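PDB 3TKK: predicted acetamidase/formamidase from Thermoanaerobacter tengcongensis, which probably hydrolyses carbon-nitrogen bonds in linear amides such as acetamide or formamide, and binds zinc and calcium ions. Local coordinates for residues E250-H255 with T265-T270; P220-K223 with T228-I231; N42-N47 with K89-T94; H246-L251 with A285-P290. All coordinates share one frame; numbering follows the deposited sequence.

Contact 1: E250-H255 with T265-T270; sequences ELFKKH and TLFSIT. With CA (calcium ion), chain E.
Phe-252 and Phe-267 meet in a T-shaped (edge-to-face) stack, the ring planes at 90° and the centroids 5.3 Å apart. Phe-267 supplies the edge: its CE1 and CZ point at one face of Phe-252, displaced toward the rim, and CZ comes within 3.8 Å of Phe-252 CD1. The two side chains run oblique to each other; with CG anti to its own carbonyl carbon (chi1 -81°), the end of the Phe-267 ring comes nearer than its first bond, which does not point at the partner, would suggest.

Aliphatic packing extends the aromatic pair. Leu-266 sends CD2 to 4.0 Å from Phe-252 CE2, its side chain at about a right angle to that of Phe-252, and Leu-289, Leu-294 and Ile-299 also pack on Phe-252.

At the C-terminal end of helix 237-255, apart from the ring pair, Lys-253 O binds a calcium ion at 2.3 Å, with two waters and Thr-256 O. From the second helix itself, Ser-268 OG hydrogen-bonds to Gly-195 N of the second subunit.

No hydrogen bond joins the two helix segments. Two phenylalanines and a leucine suit such a buried, wholly apolar seam, whose cohesion comes from dispersion and from the weak attraction of ring C-H groups to a pi face.

Contact 2: P220-K223 with T228-I231; sequences PVVK and TATI
Val-222 and Ala-229 form the antiparallel hydrogen-bonded pair of this beta hairpin in the mixed sheet: Val-222 N reaches Ala-229 O at 2.9 Å, and Ala-229 N reaches Val-222 O at 2.7 Å. The next bond, from Ile-231 N to Pro-220 O (2.9 Å), enters tilted 27° from the carbonyl plane.

Packing is closest among the beta-branched residues, whose shape suits strands. On the face of Val-221, Thr-228 and Thr-230, Val-221 CG1 lies 3.6 Å from Thr-228 CG2; that methyl stands anti to the backbone N (chi1 of OG1 -73°), turning OG1 away toward Lys-223. On the other face, Val-222 CG1 meets Ile-231 CD1 at 3.8 Å.

The looser end is at Lys-223, partly exposed where the other seven residues are buried, as suits a long charged chain: CG brushes Thr-228 OG1 at 3.5 Å, but the extended chain carries the amine away. Replacing Thr-228 by an alanine would probably leave Val-221 CG1 without its methyl neighbour and Asn-291 OD1 without its hydroxyl.

Backbone bonds set the register, while apolar branches pack on both faces and the buried hydroxyls of Thr-228 and Thr-230 are bonded to Asn-291 OD1 and Ala-244 O.

Contact 3: N42-N47 with K89-T94; sequences NQIQSN and KGVLAT
Ile-44 is the first residue of the 42-47 loop to touch strand 89-95, and its side chain crosses that of Val-91 at about a right angle. Its CG2, anti to the backbone N, meets Val-91 CG1 at 4.0 Å, while Val-91 CG2 lies 3.4 Å from Ile-44 O. Two broad, branched aliphatic residues suit this buried spot between loop and strand.

At Gln-45 the contact changes character and comes to the surface. The amine of Lys-89 settles beside the backbone, NZ 3.4 Å from Gln-45 CA, and gives a weak hydrogen bond of 3.5 Å to Gln-45 O. A long lysine can do this because its chain, starting between the backbone N and carbonyl carbon (chi1 84°), bends again near its end to bring NZ back over the loop. A methionine in place of Lys-89, with no amine, would probably leave Gln-45 O without this weak donor and take the charge away from beside the loop.

Asn-47, though poorly ordered, is placed so that OD1 accepts from Val-112 N of strand 108-116, on which Ile-44 also packs. Strand 89-95 is overlaid by the loop joining strands 31-36 and 62-69 and hydrogen-bonds through its backbone to strand 108-116. Val-91 is joined by a backbone hydrogen bond to Glu-200, a zinc ligand, its side chain about 9 Å from the zinc ion. Leu-92 packs on Ile-269 of the second subunit.

Contact 4: H246-L251 with A285-P290; sequences HDMAEL and ARFSLP
The ring of Phe-287 presents its edge to Met-248, whose CB lies near the ring plane, 3.9 Å from Phe-287 CD2. Phe-267 of helix 260-270 also meets this ring, the two planes inclined at about 45°, and Val-194 of the second subunit packs on it.

Met-248 leaves the helix toward the strand; with CG anti to the backbone N (chi1 -165°), bends at the next two torsions lay the thioether against Leu-289. There Leu-289 CD1 receives it, 3.6 Å from Met-248 CG, 3.8 Å from SD and 3.7 Å from CE. The end methyl, CE, also reaches Phe-287 O at 3.3 Å.

Each residue type fits its task: methionine is unbranched and supple enough to bend past the ring edge of Phe-287 and lie against Leu-289, the phenylalanine offers a rigid ring edge, and the leucine a branched methyl to lie against. Phe-287 and Leu-289 point to the helix, whereas Ser-288 between them points away.

Between 246-251 and 285-290, Met-248 is the helix residue that makes the contact; Val-245 on Phe-287 and Phe-252 on Leu-289 continue this alpha-on-beta packing along the helix. With no hydrogen bond between the segments, the join rests on van der Waals contact and the exclusion of water from three buried apolar side chains.

How the contacts relate
Following the chain from the N terminus, contact 3 comes first and closes the long excursion from the 42-47 loop through two sheet strands to strand 89-95, near the zinc site and about 42 Å from contact 1 and 35 Å from contact 4, centre to centre. Contact 2 then closes a tight hairpin before helix 237-255 begins. Contacts 4 and 1 both start from that helix and share Glu-250 and Leu-251: the short loop of contact 1, to helix 260-270, nests inside the longer one of contact 4, to strand 283-290. Strands 227-234 and 283-290 are sheet neighbours, which unites contacts 2 and 4, while contacts 1, 3 and 4 all touch the second subunit.

Contact 1: E250-H255 with T265-T270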
loop_
_atom_site.group_PDB
_atom_site.type_symbol
_atom_site.label_atom_id
_atom_site.label_comp_id
_atom_site.label_asym_id
_atom_site.label_seq_id
_atom_site.Cartn_x
_atom_site.Cartn_y
_atom_site.Cartn_z
ATOM N N GLU A 250 -2.950 -19.448 3.340
ATOM C CA GLU A 250 -3.056 -20.563 4.266
ATOM C C GLU A 250 -4.284 -20.434 5.236
ATOM O O GLU A 250 -4.947 -21.438 5.508
ATOM C CB GLU A 250 -1.696 -20.763 4.988
ATOM C CG GLU A 250 -1.665 -21.853 6.018
ATOM C CD GLU A 250 -1.467 -23.245 5.417
ATOM O OE1 GLU A 250 -1.400 -23.375 4.151
ATOM O OE2 GLU A 250 -1.360 -24.236 6.229
ATOM N N LEU A 251 -4.589 -19.246 5.771
ATOM C CA LEU A 251 -5.791 -19.085 6.590
ATOM C C LEU A 251 -6.963 -19.532 5.771
ATOM O O LEU A 251 -7.806 -20.277 6.251
ATOM C CB LEU A 251 -6.096 -17.667 7.036
ATOM C CG LEU A 251 -5.620 -17.152 8.421
ATOM C CD1 LEU A 251 -5.285 -18.249 9.508
ATOM C CD2 LEU A 251 -4.545 -16.033 8.351
ATOM N N PHE A 252 -7.069 -19.066 4.543
ATOM C CA PHE A 252 -8.209 -19.490 3.656
ATOM C C PHE A 252 -8.198 -20.971 3.336
ATOM O O PHE A 252 -9.241 -21.658 3.336
ATOM C CB PHE A 252 -8.307 -18.642 2.357
ATOM C CG PHE A 252 -9.097 -17.360 2.547
ATOM C CD1 PHE A 252 -8.614 -16.320 3.329
ATOM C CD2 PHE A 252 -10.345 -17.244 1.985
ATOM C CE1 PHE A 252 -9.404 -15.172 3.571
ATOM C CE2 PHE A 252 -11.115 -16.095 2.179
ATOM C CZ PHE A 252 -10.638 -15.074 2.958
ATOM N N LYS A 253 -7.028 -21.511 3.073
ATOM C CA LYS A 253 -6.970 -22.905 2.720
ATOM C C LYS A 253 -7.476 -23.767 3.911
ATOM O O LYS A 253 -8.272 -24.673 3.780
ATOM C CB LYS A 253 -5.523 -23.245 2.406
ATOM C CG LYS A 253 -5.215 -24.742 2.397
ATOM C CD LYS A 253 -4.019 -25.118 1.548
ATOM C CE LYS A 253 -3.279 -26.324 2.172
ATOM N NZ LYS A 253 -2.737 -27.169 1.065
ATOM N N LYS A 254 -7.029 -23.421 5.089
ATOM C CA LYS A 254 -7.269 -24.266 6.271
ATOM C C LYS A 254 -8.631 -24.047 6.930
ATOM O O LYS A 254 -9.012 -24.851 7.792
ATOM C CB LYS A 254 -6.128 -24.157 7.282
ATOM C CG LYS A 254 -4.743 -24.450 6.611
ATOM C CD LYS A 254 -3.724 -25.026 7.618
ATOM C CE LYS A 254 -3.571 -26.539 7.505
ATOM N NZ LYS A 254 -3.284 -26.800 6.058
ATOM N N HIS A 255 -9.368 -23.021 6.488
ATOM C CA HIS A 255 -10.594 -22.648 7.170
ATOM C C HIS A 255 -11.705 -22.515 6.142
ATOM O O HIS A 255 -12.785 -22.025 6.455
ATOM C CB HIS A 255 -10.409 -21.329 7.960
ATOM C CG HIS A 255 -9.332 -21.402 9.001
ATOM N ND1 HIS A 255 -9.528 -21.984 10.239
ATOM C CD2 HIS A 255 -8.044 -20.970 8.994
ATOM C CE1 HIS A 255 -8.406 -21.897 10.951
ATOM N NE2 HIS A 255 -7.483 -21.312 10.212
ATOM N N THR A 265 -7.419 -15.967 -7.115
ATOM C CA THR A 265 -8.150 -15.002 -7.957
ATOM C C THR A 265 -9.027 -14.075 -7.107
ATOM O O THR A 265 -9.229 -12.866 -7.450
ATOM C CB THR A 265 -9.003 -15.663 -9.029
ATOM O OG1 THR A 265 -9.916 -16.582 -8.435
ATOM C CG2 THR A 265 -8.105 -16.407 -10.113
ATOM N N LEU A 266 -9.563 -14.607 -6.032
ATOM C CA LEU A 266 -10.294 -13.796 -5.033
ATOM C C LEU A 266 -9.365 -12.699 -4.418
ATOM O O LEU A 266 -9.751 -11.505 -4.341
ATOM C CB LEU A 266 -10.792 -14.674 -3.863
ATOM C CG LEU A 266 -11.537 -13.896 -2.726
ATOM C CD1 LEU A 266 -12.742 -13.266 -3.233
ATOM C CD2 LEU A 266 -11.949 -14.803 -1.538
ATOM N N PHE A 267 -8.143 -13.116 -4.032
ATOM C CA PHE A 267 -7.184 -12.202 -3.452
ATOM C C PHE A 267 -6.764 -11.138 -4.489
ATOM O O PHE A 267 -6.470 -9.988 -4.116
ATOM C CB PHE A 267 -5.946 -12.965 -3.082
ATOM C CG PHE A 267 -6.050 -13.713 -1.745
ATOM C CD1 PHE A 267 -7.276 -13.962 -1.139
ATOM C CD2 PHE A 267 -4.933 -14.186 -1.167
ATOM C CE1 PHE A 267 -7.356 -14.638 0.090
ATOM C CE2 PHE A 267 -4.987 -14.889 0.038
ATOM C CZ PHE A 267 -6.228 -15.106 0.677
ATOM N N SER A 268 -6.661 -11.565 -5.739
ATOM C CA SER A 268 -6.211 -10.661 -6.753
ATOM C C SER A 268 -7.199 -9.509 -6.939
ATOM O O SER A 268 -6.772 -8.413 -7.445
ATOM C CB SER A 268 -6.080 -11.370 -8.118
ATOM O OG SER A 268 -4.944 -10.921 -8.889
ATOM N N ILE A 269 -8.481 -9.749 -6.680
ATOM C CA ILE A 269 -9.497 -8.744 -6.989
ATOM C C ILE A 269 -10.106 -8.005 -5.815
ATOM O O ILE A 269 -10.768 -6.904 -6.005
ATOM C CB ILE A 269 -10.669 -9.314 -7.852
ATOM C CG1 ILE A 269 -11.519 -10.322 -7.083
ATOM C CG2 ILE A 269 -10.120 -9.875 -9.178
ATOM C CD1 ILE A 269 -12.834 -10.765 -7.903
ATOM N N THR A 270 -9.956 -8.609 -4.625
ATOM C CA THR A 270 -10.518 -8.012 -3.487
ATOM C C THR A 270 -9.599 -7.860 -2.313
ATOM O O THR A 270 -9.976 -7.237 -1.308
ATOM C CB THR A 270 -11.831 -8.738 -3.148
ATOM O OG1 THR A 270 -12.651 -7.842 -2.378
ATOM C CG2 THR A 270 -11.539 -9.989 -2.399
HETATM CA CA CA E . -9.572 -26.319 2.931
HETATM O O HOH W 1 -8.307 -27.576 1.929
HETATM O O HOH W 2 -9.592 -25.722 0.797
#

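Contact 2: P220-K223 with T228-I231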
loop_
_atom_site.group_PDB
_atom_site.type_symbol
_atom_site.label_atom_id
_atom_site.label_comp_id
_atom_site.label_asym_id
_atom_site.label_seq_id
_atom_site.Cartn_x
_atom_site.Cartn_y
_atom_site.Cartn_z
ATOM N N PRO A 220 1.748 -11.852 12.575
ATOM C CA PRO A 220 0.642 -11.221 13.260
ATOM C C PRO A 220 -0.391 -10.903 12.265
ATOM O O PRO A 220 -0.136 -10.880 11.020
ATOM C CB PRO A 220 1.233 -9.879 13.751
ATOM C CG PRO A 220 2.700 -10.277 13.905
ATOM C CD PRO A 220 2.954 -11.017 12.650
ATOM N N VAL A 221 -1.547 -10.616 12.812
ATOM C CA VAL A 221 -2.689 -10.215 11.988
ATOM C C VAL A 221 -3.406 -9.036 12.685
ATOM O O VAL A 221 -3.407 -8.965 13.916
ATOM C CB VAL A 221 -3.730 -11.383 11.926
ATOM C CG1 VAL A 221 -5.157 -10.833 11.332
ATOM C CG2 VAL A 221 -3.183 -12.545 11.103
ATOM N N VAL A 222 -3.888 -8.060 11.938
ATOM C CA VAL A 222 -4.619 -6.926 12.584
ATOM C C VAL A 222 -5.967 -6.919 12.035
ATOM O O VAL A 222 -6.200 -7.111 10.784
ATOM C CB VAL A 222 -3.918 -5.501 12.474
ATOM C CG1 VAL A 222 -3.506 -5.236 11.076
ATOM C CG2 VAL A 222 -4.997 -4.373 12.984
ATOM N N LYS A 223 -6.949 -6.698 12.910
ATOM C CA LYS A 223 -8.302 -6.648 12.373
ATOM C C LYS A 223 -8.880 -5.328 12.854
ATOM O O LYS A 223 -8.748 -5.009 14.026
ATOM C CB LYS A 223 -9.140 -7.777 12.957
ATOM C CG LYS A 223 -10.696 -7.647 12.600
ATOM C CD LYS A 223 -11.517 -8.838 13.182
ATOM C CE LYS A 223 -13.071 -8.607 13.025
ATOM N NZ LYS A 223 -13.704 -9.653 13.856
ATOM N N THR A 228 -9.116 -6.996 7.649
ATOM C CA THR A 228 -8.337 -7.920 8.408
ATOM C C THR A 228 -7.090 -8.093 7.597
ATOM O O THR A 228 -7.181 -8.355 6.389
ATOM C CB THR A 228 -9.052 -9.336 8.545
ATOM O OG1 THR A 228 -10.144 -9.181 9.449
ATOM C CG2 THR A 228 -8.090 -10.334 9.304
ATOM N N ALA A 229 -5.901 -7.895 8.174
ATOM C CA ALA A 229 -4.749 -7.897 7.258
ATOM C C ALA A 229 -3.652 -8.706 7.882
ATOM O O ALA A 229 -3.427 -8.494 9.060
ATOM C CB ALA A 229 -4.221 -6.446 7.152
ATOM N N THR A 230 -2.945 -9.567 7.126
ATOM C CA THR A 230 -1.881 -10.317 7.733
ATOM C C THR A 230 -0.773 -9.345 7.650
ATOM O O THR A 230 -0.812 -8.484 6.694
ATOM C CB THR A 230 -1.581 -11.584 6.851
ATOM O OG1 THR A 230 -1.675 -11.208 5.438
ATOM C CG2 THR A 230 -2.741 -12.696 7.048
ATOM N N ILE A 231 0.246 -9.454 8.556
ATOM C CA ILE A 231 1.414 -8.508 8.535
ATOM C C ILE A 231 2.681 -9.375 8.416
ATOM O O ILE A 231 2.701 -10.475 9.027
ATOM C CB ILE A 231 1.524 -7.850 9.891
ATOM C CG1 ILE A 231 0.156 -7.166 10.325
ATOM C CG2 ILE A 231 2.736 -6.778 9.916
ATOM C CD1 ILE A 231 -0.159 -6.078 9.496
#

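Contact 3: N42-N47 with K89-T94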
loop_
_atom_site.group_PDB
_atom_site.type_symbol
_atom_site.label_atom_id
_atom_site.label_comp_id
_atom_site.label_asym_id
_atom_site.label_seq_id
_atom_site.Cartn_x
_atom_site.Cartn_y
_atom_site.Cartn_z
ATOM N N ASN A 42 12.019 9.487 25.609
ATOM C CA ASN A 42 11.846 10.888 26.049
ATOM C C ASN A 42 13.161 11.745 26.126
ATOM O O ASN A 42 13.215 12.672 26.925
ATOM C CB ASN A 42 11.134 10.910 27.432
ATOM C CG ASN A 42 9.691 10.351 27.359
ATOM O OD1 ASN A 42 9.013 10.232 28.384
ATOM N ND2 ASN A 42 9.227 10.017 26.138
ATOM N N GLN A 43 14.202 11.427 25.327
ATOM C CA GLN A 43 15.498 12.127 25.421
ATOM C C GLN A 43 15.551 13.485 24.667
ATOM O O GLN A 43 16.463 14.285 24.887
ATOM C CB GLN A 43 16.644 11.218 24.975
ATOM C CG GLN A 43 16.958 10.108 25.978
ATOM C CD GLN A 43 18.109 9.229 25.495
ATOM O OE1 GLN A 43 17.914 8.291 24.709
ATOM N NE2 GLN A 43 19.325 9.537 25.953
ATOM N N ILE A 44 14.584 13.701 23.756
ATOM C CA ILE A 44 14.361 15.000 23.076
ATOM C C ILE A 44 13.022 15.572 23.535
ATOM O O ILE A 44 11.949 15.158 23.084
ATOM C CB ILE A 44 14.298 14.890 21.521
ATOM C CG1 ILE A 44 15.576 14.256 20.913
ATOM C CG2 ILE A 44 13.945 16.287 20.891
ATOM C CD1 ILE A 44 15.688 14.540 19.389
ATOM N N GLN A 45 13.099 16.542 24.440
ATOM C CA GLN A 45 11.924 17.176 24.999
ATOM C C GLN A 45 11.803 18.594 24.486
ATOM O O GLN A 45 10.764 19.242 24.630
ATOM C CB GLN A 45 12.044 17.186 26.530
ATOM C CG GLN A 45 11.863 15.809 27.124
ATOM C CD GLN A 45 12.603 15.716 28.387
ATOM O OE1 GLN A 45 13.327 14.754 28.625
ATOM N NE2 GLN A 45 12.480 16.747 29.211
ATOM N N SER A 46 12.889 19.094 23.913
ATOM C CA SER A 46 12.920 20.466 23.456
ATOM C C SER A 46 13.912 20.554 22.301
ATOM O O SER A 46 14.732 19.657 22.106
ATOM C CB SER A 46 13.326 21.404 24.601
ATOM O OG SER A 46 13.785 22.635 24.092
ATOM N N ASN A 47 13.813 21.628 21.519
ATOM C CA ASN A 47 14.828 21.909 20.527
ATOM C C ASN A 47 16.049 22.581 21.109
ATOM O O ASN A 47 16.482 22.292 22.238
ATOM C CB ASN A 47 14.253 22.805 19.416
ATOM C CG ASN A 47 13.361 22.032 18.412
ATOM O OD1 ASN A 47 12.132 22.190 18.405
ATOM N ND2 ASN A 47 13.990 21.215 17.544
ATOM N N LYS A 89 3.184 17.007 23.300
ATOM C CA LYS A 89 4.205 17.334 22.316
ATOM C C LYS A 89 4.780 16.065 21.684
ATOM O O LYS A 89 4.565 15.000 22.222
ATOM C CB LYS A 89 5.335 18.126 22.906
ATOM C CG LYS A 89 6.385 17.305 23.561
ATOM C CD LYS A 89 7.045 18.256 24.605
ATOM C CE LYS A 89 7.520 17.432 25.813
ATOM N NZ LYS A 89 8.637 16.571 25.392
ATOM N N GLY A 90 5.400 16.177 20.496
ATOM C CA GLY A 90 6.042 14.991 19.876
ATOM C C GLY A 90 7.279 15.396 19.105
ATOM O O GLY A 90 7.580 16.572 19.012
ATOM N N VAL A 91 7.986 14.451 18.535
ATOM C CA VAL A 91 9.215 14.819 17.880
ATOM C C VAL A 91 9.214 14.197 16.508
ATOM O O VAL A 91 8.756 13.047 16.371
ATOM C CB VAL A 91 10.359 14.177 18.655
ATOM C CG1 VAL A 91 11.716 14.552 18.037
ATOM C CG2 VAL A 91 10.278 14.694 20.198
ATOM N N LEU A 92 9.743 14.937 15.516
ATOM C CA LEU A 92 9.912 14.476 14.173
ATOM C C LEU A 92 11.432 14.420 14.032
ATOM O O LEU A 92 12.132 15.387 14.490
ATOM C CB LEU A 92 9.374 15.527 13.168
ATOM C CG LEU A 92 7.871 15.479 13.301
ATOM C CD1 LEU A 92 7.259 16.694 12.759
ATOM C CD2 LEU A 92 7.473 14.218 12.492
ATOM N N ALA A 93 11.919 13.369 13.375
ATOM C CA ALA A 93 13.340 13.145 13.081
ATOM C C ALA A 93 13.577 12.724 11.677
ATOM O O ALA A 93 12.792 11.938 11.085
ATOM C CB ALA A 93 13.947 12.105 14.084
ATOM N N THR A 94 14.676 13.240 11.075
ATOM C CA THR A 94 15.141 12.623 9.824
ATOM C C THR A 94 16.590 12.991 9.634
ATOM O O THR A 94 17.174 13.490 10.530
ATOM C CB THR A 94 14.367 13.170 8.606
ATOM O OG1 THR A 94 14.673 12.388 7.434
ATOM C CG2 THR A 94 14.655 14.685 8.334
#

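Contact 4: H246-L251 with A285-P290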
loop_
_atom_site.group_PDB
_atom_site.type_symbol
_atom_site.label_atom_id
_atom_site.label_comp_id
_atom_site.label_asym_id
_atom_site.label_seq_id
_atom_site.Cartn_x
_atom_site.Cartn_y
_atom_site.Cartn_z
ATOM N N HIS A 246 0.943 -15.312 1.354
ATOM C CA HIS A 246 0.903 -16.713 1.669
ATOM C C HIS A 246 0.238 -17.022 2.998
ATOM O O HIS A 246 -0.439 -18.065 3.091
ATOM C CB HIS A 246 2.334 -17.385 1.614
ATOM C CG HIS A 246 2.864 -17.530 0.219
ATOM N ND1 HIS A 246 2.762 -18.702 -0.497
ATOM C CD2 HIS A 246 3.589 -16.686 -0.550
ATOM C CE1 HIS A 246 3.280 -18.535 -1.696
ATOM N NE2 HIS A 246 3.843 -17.346 -1.721
ATOM N N ASP A 247 0.411 -16.153 4.024
ATOM C CA ASP A 247 -0.083 -16.458 5.340
ATOM C C ASP A 247 -1.611 -16.296 5.226
ATOM O O ASP A 247 -2.316 -17.103 5.811
ATOM C CB ASP A 247 0.474 -15.531 6.486
ATOM C CG ASP A 247 1.966 -15.810 6.824
ATOM O OD1 ASP A 247 2.527 -16.943 6.597
ATOM O OD2 ASP A 247 2.578 -14.861 7.319
ATOM N N MET A 248 -2.108 -15.249 4.544
ATOM C CA MET A 248 -3.509 -15.152 4.268
ATOM C C MET A 248 -4.073 -16.312 3.431
ATOM O O MET A 248 -5.261 -16.703 3.675
ATOM C CB MET A 248 -3.935 -13.821 3.623
ATOM C CG MET A 248 -5.447 -13.622 3.680
ATOM S SD MET A 248 -6.137 -13.075 5.235
ATOM C CE MET A 248 -5.939 -11.246 5.107
ATOM N N ALA A 249 -3.300 -16.818 2.441
ATOM C CA ALA A 249 -3.772 -17.926 1.598
ATOM C C ALA A 249 -3.913 -19.224 2.469
ATOM O O ALA A 249 -4.833 -20.066 2.312
ATOM C CB ALA A 249 -2.812 -18.183 0.410
ATOM N N GLU A 250 -2.950 -19.448 3.340
ATOM C CA GLU A 250 -3.056 -20.563 4.266
ATOM C C GLU A 250 -4.284 -20.434 5.236
ATOM O O GLU A 250 -4.947 -21.438 5.508
ATOM C CB GLU A 250 -1.696 -20.763 4.988
ATOM C CG GLU A 250 -1.665 -21.853 6.018
ATOM C CD GLU A 250 -1.467 -23.245 5.417
ATOM O OE1 GLU A 250 -1.400 -23.375 4.151
ATOM O OE2 GLU A 250 -1.360 -24.236 6.229
ATOM N N LEU A 251 -4.589 -19.246 5.771
ATOM C CA LEU A 251 -5.791 -19.085 6.590
ATOM C C LEU A 251 -6.963 -19.532 5.771
ATOM O O LEU A 251 -7.806 -20.277 6.251
ATOM C CB LEU A 251 -6.096 -17.667 7.036
ATOM C CG LEU A 251 -5.620 -17.152 8.421
ATOM C CD1 LEU A 251 -5.285 -18.249 9.508
ATOM C CD2 LEU A 251 -4.545 -16.033 8.351
ATOM N N ALA A 285 5.133 -5.184 5.442
ATOM C CA ALA A 285 4.052 -5.061 4.539
ATOM C C ALA A 285 2.888 -5.779 5.071
ATOM O O ALA A 285 2.984 -6.503 6.082
ATOM C CB ALA A 285 4.427 -5.755 3.130
ATOM N N ARG A 286 1.786 -5.622 4.367
ATOM C CA ARG A 286 0.634 -6.298 4.787
ATOM C C ARG A 286 -0.255 -6.750 3.682
ATOM O O ARG A 286 -0.131 -6.255 2.566
ATOM C CB ARG A 286 -0.100 -5.473 5.800
ATOM C CG ARG A 286 -0.655 -4.206 5.370
ATOM C CD ARG A 286 -0.985 -3.303 6.584
ATOM N NE ARG A 286 -1.704 -2.156 6.005
ATOM C CZ ARG A 286 -1.216 -0.910 5.878
ATOM N NH1 ARG A 286 -0.126 -0.549 6.532
ATOM N NH2 ARG A 286 -1.990 0.053 5.319
ATOM N N PHE A 287 -1.131 -7.717 3.950
ATOM C CA PHE A 287 -2.213 -8.005 2.976
ATOM C C PHE A 287 -3.613 -7.947 3.570
ATOM O O PHE A 287 -3.938 -8.652 4.517
ATOM C CB PHE A 287 -1.948 -9.373 2.324
ATOM C CG PHE A 287 -2.906 -9.663 1.177
ATOM C CD1 PHE A 287 -2.747 -9.000 -0.032
ATOM C CD2 PHE A 287 -3.879 -10.661 1.286
ATOM C CE1 PHE A 287 -3.608 -9.194 -1.094
ATOM C CE2 PHE A 287 -4.750 -10.868 0.175
ATOM C CZ PHE A 287 -4.577 -10.199 -1.020
ATOM N N SER A 288 -4.489 -7.116 3.002
ATOM C CA SER A 288 -5.692 -6.762 3.712
ATOM C C SER A 288 -6.877 -7.233 2.900
ATOM O O SER A 288 -6.941 -6.923 1.698
ATOM C CB SER A 288 -5.692 -5.249 3.691
ATOM O OG SER A 288 -6.769 -4.682 4.319
ATOM N N LEU A 289 -7.903 -7.830 3.558
ATOM C CA LEU A 289 -9.212 -8.173 2.970
ATOM C C LEU A 289 -10.347 -7.515 3.776
ATOM O O LEU A 289 -10.223 -7.302 4.954
ATOM C CB LEU A 289 -9.429 -9.682 2.964
ATOM C CG LEU A 289 -8.577 -10.378 1.911
ATOM C CD1 LEU A 289 -8.232 -11.855 2.321
ATOM C CD2 LEU A 289 -9.359 -10.308 0.539
ATOM N N PRO A 290 -11.432 -7.178 3.123
ATOM C CA PRO A 290 -12.603 -6.710 3.828
ATOM C C PRO A 290 -13.086 -7.765 4.802
ATOM O O PRO A 290 -13.231 -8.901 4.459
ATOM C CB PRO A 290 -13.660 -6.514 2.698
ATOM C CG PRO A 290 -12.882 -6.320 1.471
ATOM C CD PRO A 290 -11.672 -7.325 1.682
#